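Local coordinates for putative carbohydrate binding protein (Pseudomonas aeruginosa, PDB 3QEC), which binds heparin and suramin and is a putative carbohydrate-binding protein, possibly involved in carbohydrate transport and biofilm formation, at residues G24-D29 with D102-G107; K46-P51 with T86-A91. All coordinates share one frame; numbering follows the deposited sequence.

Contact 1. Residues G24-D29 with D102-G107; sequences GVINGD and DHIPNG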
ATOM      1  N   GLY A  24       8.292  -0.246 -17.179  1.00 56.80           N
ATOM      2  CA  GLY A  24       8.203   0.863 -16.239  1.00 56.56           C
ATOM      3  C   GLY A  24       8.983   0.697 -14.950  1.00 60.99           C
ATOM      4  O   GLY A  24       9.112  -0.411 -14.428  1.00 60.79           O
ATOM      5  N   VAL A  25       9.508   1.820 -14.444  1.00 57.17           N
ATOM      6  CA  VAL A  25      10.294   1.939 -13.209  1.00 57.22           C
ATOM      7  C   VAL A  25       9.538   2.839 -12.221  1.00 58.88           C
ATOM      8  O   VAL A  25       9.155   3.947 -12.588  1.00 57.64           O
ATOM      9  CB  VAL A  25      11.717   2.511 -13.527  1.00 62.15           C
ATOM     10  CG1 VAL A  25      12.434   2.973 -12.263  1.00 62.75           C
ATOM     11  CG2 VAL A  25      12.563   1.503 -14.290  1.00 62.33           C
ATOM     12  N   ILE A  26       9.323   2.366 -10.986  1.00 55.96           N
ATOM     13  CA  ILE A  26       8.666   3.134  -9.909  1.00 55.24           C
ATOM     14  C   ILE A  26       9.662   3.278  -8.760  1.00 61.26           C
ATOM     15  O   ILE A  26      10.270   2.290  -8.346  1.00 61.26           O
ATOM     16  CB  ILE A  26       7.296   2.533  -9.435  1.00 56.68           C
ATOM     17  CG1 ILE A  26       6.247   2.554 -10.575  1.00 55.68           C
ATOM     18  CG2 ILE A  26       6.755   3.278  -8.195  1.00 56.90           C
ATOM     19  CD1 ILE A  26       4.827   2.011 -10.209  1.00 56.50           C
ATOM     20  N   ASN A  27       9.850   4.519  -8.283  1.00 59.38           N
ATOM     21  CA  ASN A  27      10.705   4.885  -7.137  1.00 59.23           C
ATOM     22  C   ASN A  27       9.868   5.595  -6.116  1.00 61.43           C
ATOM     23  O   ASN A  27       8.957   6.341  -6.470  1.00 60.17           O
ATOM     24  CB  ASN A  27      11.872   5.796  -7.545  1.00 58.60           C
ATOM     25  CG  ASN A  27      12.642   5.312  -8.732  1.00 88.72           C
ATOM     26  OD1 ASN A  27      12.455   5.790  -9.856  1.00 90.14           O
ATOM     27  ND2 ASN A  27      13.516   4.353  -8.514  1.00 81.03           N
ATOM     28  N   GLY A  28      10.199   5.423  -4.858  1.00 58.51           N
ATOM     29  CA  GLY A  28       9.444   6.117  -3.837  1.00 57.64           C
ATOM     30  C   GLY A  28      10.053   6.056  -2.470  1.00 63.25           C
ATOM     31  O   GLY A  28      11.080   5.404  -2.265  1.00 64.05           O
ATOM     32  N   ASP A  29       9.376   6.725  -1.534  1.00 60.22           N
ATOM     33  CA  ASP A  29       9.749   6.850  -0.132  1.00 60.80           C
ATOM     34  C   ASP A  29       8.550   6.592   0.735  1.00 63.43           C
ATOM     35  O   ASP A  29       7.445   7.051   0.419  1.00 61.97           O
ATOM     36  CB  ASP A  29      10.325   8.247   0.145  1.00 63.41           C
ATOM     37  CG  ASP A  29      11.630   8.516  -0.585  1.00 78.50           C
ATOM     38  OD1 ASP A  29      12.665   7.936  -0.188  1.00 81.23           O
ATOM     39  OD2 ASP A  29      11.616   9.306  -1.549  1.00 88.24           O
ATOM     40  N   ASP A 102      10.584  -2.647 -10.782  1.00 59.12           N
ATOM     41  CA  ASP A 102      11.076  -2.700 -12.153  1.00 59.54           C
ATOM     42  C   ASP A 102      10.086  -3.489 -13.025  1.00 62.89           C
ATOM     43  O   ASP A 102       9.249  -4.225 -12.489  1.00 61.75           O
ATOM     44  CB  ASP A 102      12.497  -3.297 -12.199  1.00 63.86           C
ATOM     45  CG  ASP A 102      12.615  -4.705 -11.658  1.00 84.08           C
ATOM     46  OD1 ASP A 102      12.277  -5.663 -12.409  1.00 86.14           O
ATOM     47  OD2 ASP A 102      13.040  -4.858 -10.487  1.00 92.23           O
ATOM     48  N   HIS A 103      10.169  -3.316 -14.365  1.00 59.08           N
ATOM     49  CA  HIS A 103       9.316  -3.977 -15.366  1.00 57.27           C
ATOM     50  C   HIS A 103       7.807  -3.817 -15.055  1.00 60.37           C
ATOM     51  O   HIS A 103       7.031  -4.767 -15.185  1.00 60.88           O
ATOM     52  CB  HIS A 103       9.712  -5.453 -15.529  1.00 58.07           C
ATOM     53  CG  HIS A 103      11.094  -5.614 -16.079  1.00 62.52           C
ATOM     54  ND1 HIS A 103      12.171  -5.901 -15.256  1.00 65.26           N
ATOM     55  CD2 HIS A 103      11.549  -5.422 -17.338  1.00 64.11           C
ATOM     56  CE1 HIS A 103      13.233  -5.916 -16.044  1.00 65.43           C
ATOM     57  NE2 HIS A 103      12.909  -5.628 -17.305  1.00 65.49           N
ATOM     58  N   ILE A 104       7.395  -2.591 -14.690  1.00 55.09           N
ATOM     59  CA  ILE A 104       6.004  -2.289 -14.376  1.00 52.96           C
ATOM     60  C   ILE A 104       5.209  -2.020 -15.672  1.00 57.12           C
ATOM     61  O   ILE A 104       5.525  -1.086 -16.426  1.00 56.78           O
ATOM     62  CB  ILE A 104       5.862  -1.123 -13.336  1.00 54.88           C
ATOM     63  CG1 ILE A 104       6.520  -1.472 -11.984  1.00 54.63           C
ATOM     64  CG2 ILE A 104       4.394  -0.673 -13.130  1.00 54.27           C
ATOM     65  CD1 ILE A 104       6.271  -2.919 -11.457  1.00 55.93           C
ATOM     66  N   PRO A 105       4.125  -2.803 -15.897  1.00 53.53           N
ATOM     67  CA  PRO A 105       3.280  -2.581 -17.080  1.00 52.42           C
ATOM     68  C   PRO A 105       2.506  -1.268 -17.057  1.00 56.92           C
ATOM     69  O   PRO A 105       2.290  -0.674 -16.001  1.00 57.11           O
ATOM     70  CB  PRO A 105       2.276  -3.744 -17.004  1.00 52.95           C
ATOM     71  CG  PRO A 105       2.933  -4.770 -16.175  1.00 57.73           C
ATOM     72  CD  PRO A 105       3.646  -3.970 -15.133  1.00 54.29           C
ATOM     73  N   ASN A 106       2.070  -0.836 -18.240  1.00 53.78           N
ATOM     74  CA  ASN A 106       1.176   0.297 -18.434  1.00 53.29           C
ATOM     75  C   ASN A 106      -0.130  -0.041 -17.729  1.00 58.08           C
ATOM     76  O   ASN A 106      -0.619  -1.166 -17.871  1.00 58.74           O
ATOM     77  CB  ASN A 106       0.961   0.502 -19.935  1.00 52.20           C
ATOM     78  CG  ASN A 106       0.040   1.621 -20.334  1.00 61.11           C
ATOM     79  OD1 ASN A 106       0.466   2.625 -20.895  1.00 59.01           O
ATOM     80  ND2 ASN A 106      -1.249   1.418 -20.197  1.00 45.75           N
ATOM     81  N   GLY A 107      -0.656   0.897 -16.946  1.00 53.56           N
ATOM     82  CA  GLY A 107      -1.893   0.681 -16.212  1.00 51.60           C
ATOM     83  C   GLY A 107      -2.051   1.544 -14.988  1.00 54.51           C
ATOM     84  O   GLY A 107      -1.252   2.450 -14.762  1.00 54.55           O
TER
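Gly-24 and Ile-104 form an antiparallel hydrogen-bonded pair, their CA atoms 4.3 Å apart. Ile-104 N donates to Gly-24 O over 2.8 Å in a nearly straight bond (172° at the hydrogen), whereas the return bond from Gly-24 N to Ile-104 O, 3.0 Å, is bent to 136°. His-103 and Ile-104 both stand across from Gly-24, the pattern of a G1 beta bulge. His-103 takes the left-handed backbone conformation of the bulge; its N comes close to Gly-24 O, but the angle is too poor for a hydrogen bond. On the packed side Ile-104 sets CB and CG1 against the carbonyl oxygen of Gly-24, and its CG2 branch, anti to the backbone N, makes the apolar contact, 4.0 Å from Ile-26 CD1; the two side chains cross at about a right angle. On the exposed side the side chains of Asp-102 and His-103 turn away from Gly-24 and pair with each other: His-103 ND1 donates to Asp-102 OD1 over 2.9 Å, on the anti side of the carboxylate and 18° out of its plane. The chain turns a corner at His-103 and runs through Pro-105 and Asn-106 into strand 107-120. Strand 24-33 continues along strand 98-104 through backbone bonds of Ile-26 with Phe-101 and Gly-28 with Phe-99, while Asn-27 bonds to Val-146 of the parallel strand 146-148.

Contact 2. Residues K46-P51 with T86-A91; sequences KVALEP and TYVREA
The edge of an antiparallel four-stranded sheet is built here, with strand 89-92 outermost and strand 46-51 next to it. Leu-49 and Arg-89 exchange two backbone bonds, Leu-49 N to Arg-89 O and Arg-89 N to Leu-49 O, both 2.9 Å. Val-47 and Ala-91 repeat the pattern, Val-47 N lying almost on the C=O line of Ala-91 at 2.7 Å from its O. Between them Ala-48 and Glu-90 make the non-hydrogen-bonded pair, where Glu-90 CA makes a CA-H...O contact to Val-47 O. This alternation divides the sheet: Val-47, Leu-49, Arg-89 and Ala-91 share one face, from which the last three touch strand 98-104, while Ala-48 and Glu-90 take the other. There the extended Lys-46 and Glu-90 chains cross obliquely, Lys-46 CD 3.4 Å from Glu-90 OE2, with a long salt bridge from NZ to the same oxygen (3.8 Å). Past Arg-89 the pairing gives way to a water that donates to Leu-49 O and Tyr-87 O and accepts from Arg-89 NH1 in the guanidinium plane. Tyr-87 CB abuts Pro-51 CD at 3.8 Å. The Glu-50 chain, extended beyond CG, runs alongside Val-88 CG2; its OE2 shares a hydrogen bond with Tyr-60 OH and a salt bridge with Arg-84 NH2.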
ATOM      1  N   LYS A  46       7.609  -4.080   3.760  1.00 64.21           N
ATOM      2  CA  LYS A  46       7.045  -4.553   2.502  1.00 62.65           C
ATOM      3  C   LYS A  46       6.050  -3.537   1.937  1.00 65.56           C
ATOM      4  O   LYS A  46       5.256  -2.953   2.684  1.00 65.67           O
ATOM      5  CB  LYS A  46       6.385  -5.930   2.670  1.00 64.85           C
ATOM      6  CG  LYS A  46       7.399  -7.060   2.707  1.00 80.59           C
ATOM      7  CD  LYS A  46       6.737  -8.426   2.787  1.00 92.79           C
ATOM      8  CE  LYS A  46       7.744  -9.542   2.935  1.00104.37           C
ATOM      9  NZ  LYS A  46       7.092 -10.878   2.982  1.00116.25           N
ATOM     10  N   VAL A  47       6.139  -3.305   0.616  1.00 61.39           N
ATOM     11  CA  VAL A  47       5.290  -2.396  -0.178  1.00 59.37           C
ATOM     12  C   VAL A  47       4.651  -3.229  -1.300  1.00 61.62           C
ATOM     13  O   VAL A  47       5.352  -3.968  -1.981  1.00 62.23           O
ATOM     14  CB  VAL A  47       6.083  -1.160  -0.729  1.00 61.42           C
ATOM     15  CG1 VAL A  47       5.200  -0.264  -1.590  1.00 59.39           C
ATOM     16  CG2 VAL A  47       6.711  -0.352   0.400  1.00 61.51           C
ATOM     17  N   ALA A  48       3.334  -3.141  -1.454  1.00 57.09           N
ATOM     18  CA  ALA A  48       2.571  -3.868  -2.473  1.00 55.62           C
ATOM     19  C   ALA A  48       2.126  -2.940  -3.602  1.00 57.66           C
ATOM     20  O   ALA A  48       1.735  -1.792  -3.357  1.00 55.66           O
ATOM     21  CB  ALA A  48       1.351  -4.533  -1.844  1.00 56.05           C
ATOM     22  N   LEU A  49       2.161  -3.458  -4.835  1.00 53.48           N
ATOM     23  CA  LEU A  49       1.716  -2.738  -6.028  1.00 51.92           C
ATOM     24  C   LEU A  49       0.817  -3.685  -6.832  1.00 57.31           C
ATOM     25  O   LEU A  49       1.270  -4.758  -7.235  1.00 58.50           O
ATOM     26  CB  LEU A  49       2.937  -2.251  -6.837  1.00 51.19           C
ATOM     27  CG  LEU A  49       2.663  -1.537  -8.145  1.00 51.97           C
ATOM     28  CD1 LEU A  49       2.444  -0.067  -7.914  1.00 49.97           C
ATOM     29  CD2 LEU A  49       3.806  -1.745  -9.100  1.00 50.98           C
ATOM     30  N   GLU A  50      -0.468  -3.332  -6.994  1.00 53.51           N
ATOM     31  CA  GLU A  50      -1.442  -4.198  -7.671  1.00 53.73           C
ATOM     32  C   GLU A  50      -2.443  -3.415  -8.546  1.00 58.41           C
ATOM     33  O   GLU A  50      -2.630  -2.228  -8.290  1.00 57.86           O
ATOM     34  CB  GLU A  50      -2.215  -5.013  -6.620  1.00 55.58           C
ATOM     35  CG  GLU A  50      -3.088  -4.206  -5.665  1.00 57.98           C
ATOM     36  CD  GLU A  50      -3.721  -5.090  -4.615  1.00 69.13           C
ATOM     37  OE1 GLU A  50      -4.480  -6.013  -4.992  1.00 58.41           O
ATOM     38  OE2 GLU A  50      -3.399  -4.911  -3.420  1.00 62.14           O
ATOM     39  N   PRO A  51      -3.134  -4.068  -9.533  1.00 54.06           N
ATOM     40  CA  PRO A  51      -4.132  -3.338 -10.351  1.00 51.86           C
ATOM     41  C   PRO A  51      -5.203  -2.605  -9.518  1.00 55.06           C
ATOM     42  O   PRO A  51      -5.688  -3.162  -8.530  1.00 54.36           O
ATOM     43  CB  PRO A  51      -4.775  -4.454 -11.196  1.00 53.18           C
ATOM     44  CG  PRO A  51      -3.727  -5.522 -11.271  1.00 58.00           C
ATOM     45  CD  PRO A  51      -3.028  -5.490  -9.954  1.00 54.67           C
ATOM     46  N   THR A  86      -1.818 -13.437  -7.685  1.00 67.39           N
ATOM     47  CA  THR A  86      -0.981 -13.593  -8.876  1.00 66.31           C
ATOM     48  C   THR A  86      -0.689 -12.234  -9.577  1.00 66.83           C
ATOM     49  O   THR A  86       0.269 -12.152 -10.344  1.00 66.77           O
ATOM     50  CB  THR A  86      -1.574 -14.649  -9.834  1.00 77.43           C
ATOM     51  OG1 THR A  86      -0.650 -14.877 -10.892  1.00 89.33           O
ATOM     52  CG2 THR A  86      -2.896 -14.253 -10.439  1.00 72.49           C
ATOM     53  N   TYR A  87      -1.479 -11.185  -9.281  1.00 60.45           N
ATOM     54  CA  TYR A  87      -1.361  -9.840  -9.853  1.00 58.33           C
ATOM     55  C   TYR A  87      -0.593  -8.856  -8.948  1.00 62.26           C
ATOM     56  O   TYR A  87      -0.346  -7.728  -9.367  1.00 62.14           O
ATOM     57  CB  TYR A  87      -2.767  -9.275 -10.125  1.00 58.09           C
ATOM     58  CG  TYR A  87      -3.536 -10.084 -11.145  1.00 59.42           C
ATOM     59  CD1 TYR A  87      -3.348  -9.881 -12.511  1.00 60.06           C
ATOM     60  CD2 TYR A  87      -4.453 -11.055 -10.747  1.00 60.37           C
ATOM     61  CE1 TYR A  87      -4.045 -10.635 -13.456  1.00 60.01           C
ATOM     62  CE2 TYR A  87      -5.148 -11.822 -11.684  1.00 60.75           C
ATOM     63  CZ  TYR A  87      -4.934 -11.613 -13.037  1.00 65.49           C
ATOM     64  OH  TYR A  87      -5.630 -12.355 -13.959  1.00 65.99           O
ATOM     65  N   VAL A  88      -0.227  -9.273  -7.721  1.00 58.47           N
ATOM     66  CA  VAL A  88       0.445  -8.432  -6.733  1.00 57.25           C
ATOM     67  C   VAL A  88       1.947  -8.499  -6.915  1.00 63.28           C
ATOM     68  O   VAL A  88       2.518  -9.585  -6.928  1.00 65.16           O
ATOM     69  CB  VAL A  88       0.035  -8.807  -5.275  1.00 60.05           C
ATOM     70  CG1 VAL A  88       0.761  -7.942  -4.246  1.00 59.15           C
ATOM     71  CG2 VAL A  88      -1.477  -8.699  -5.086  1.00 59.25           C
ATOM     72  N   ARG A  89       2.582  -7.325  -7.041  1.00 59.41           N
ATOM     73  CA  ARG A  89       4.033  -7.146  -7.109  1.00 59.20           C
ATOM     74  C   ARG A  89       4.473  -6.592  -5.762  1.00 64.95           C
ATOM     75  O   ARG A  89       3.694  -5.907  -5.099  1.00 65.39           O
ATOM     76  CB  ARG A  89       4.436  -6.233  -8.270  1.00 55.29           C
ATOM     77  CG  ARG A  89       4.421  -6.936  -9.601  1.00 57.57           C
ATOM     78  CD  ARG A  89       4.453  -5.940 -10.733  1.00 61.79           C
ATOM     79  NE  ARG A  89       4.562  -6.597 -12.034  1.00 60.26           N
ATOM     80  CZ  ARG A  89       3.525  -6.853 -12.818  1.00 69.67           C
ATOM     81  NH1 ARG A  89       2.300  -6.513 -12.438  1.00 60.51           N
ATOM     82  NH2 ARG A  89       3.703  -7.456 -13.988  1.00 55.01           N
ATOM     83  N   GLU A  90       5.696  -6.894  -5.343  1.00 63.10           N
ATOM     84  CA  GLU A  90       6.164  -6.528  -4.016  1.00 63.58           C
ATOM     85  C   GLU A  90       7.614  -6.046  -3.998  1.00 66.49           C
ATOM     86  O   GLU A  90       8.450  -6.561  -4.734  1.00 67.26           O
ATOM     87  CB  GLU A  90       6.040  -7.777  -3.137  1.00 66.23           C
ATOM     88  CG  GLU A  90       5.993  -7.545  -1.646  1.00 82.97           C
ATOM     89  CD  GLU A  90       5.782  -8.847  -0.906  1.00108.53           C
ATOM     90  OE1 GLU A  90       4.611  -9.288  -0.825  1.00 99.94           O
ATOM     91  OE2 GLU A  90       6.788  -9.466  -0.480  1.00100.79           O
ATOM     92  N   ALA A  91       7.901  -5.075  -3.129  1.00 61.20           N
ATOM     93  CA  ALA A  91       9.230  -4.530  -2.882  1.00 61.33           C
ATOM     94  C   ALA A  91       9.404  -4.288  -1.397  1.00 65.44           C
ATOM     95  O   ALA A  91       8.426  -4.006  -0.716  1.00 64.97           O
ATOM     96  CB  ALA A  91       9.425  -3.233  -3.650  1.00 61.20           C
TER
HETATM   97  O   HOH W   1       1.068  -5.532 -10.036  1.00 54.80           O

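How the contacts relate
Contacts 1 and 2 have centres 11 Å apart. Contact 1 lies mainly in a mixed sheet holding strands 24-33 and 98-104, though its second segment leads back into the antiparallel sheet, where contact 2 joins strands 46-51 and 89-92. Both segments of contact 2 fall in the chain between those of contact 1, and strand 98-104 directly follows 89-92, taking the chain from one sheet to the other. The sheets meet through side chains: Ile-104 CD1 lies 3.6 Å from Leu-49 CD2, and Ile-26 CD1 also touches Leu-49. Arg-89 packs on Ile-104 and Pro-105. The arrangement is consistent with a beta-sandwich-like fold whose sheets meet here through Leu-49, Ile-26 and Ile-104.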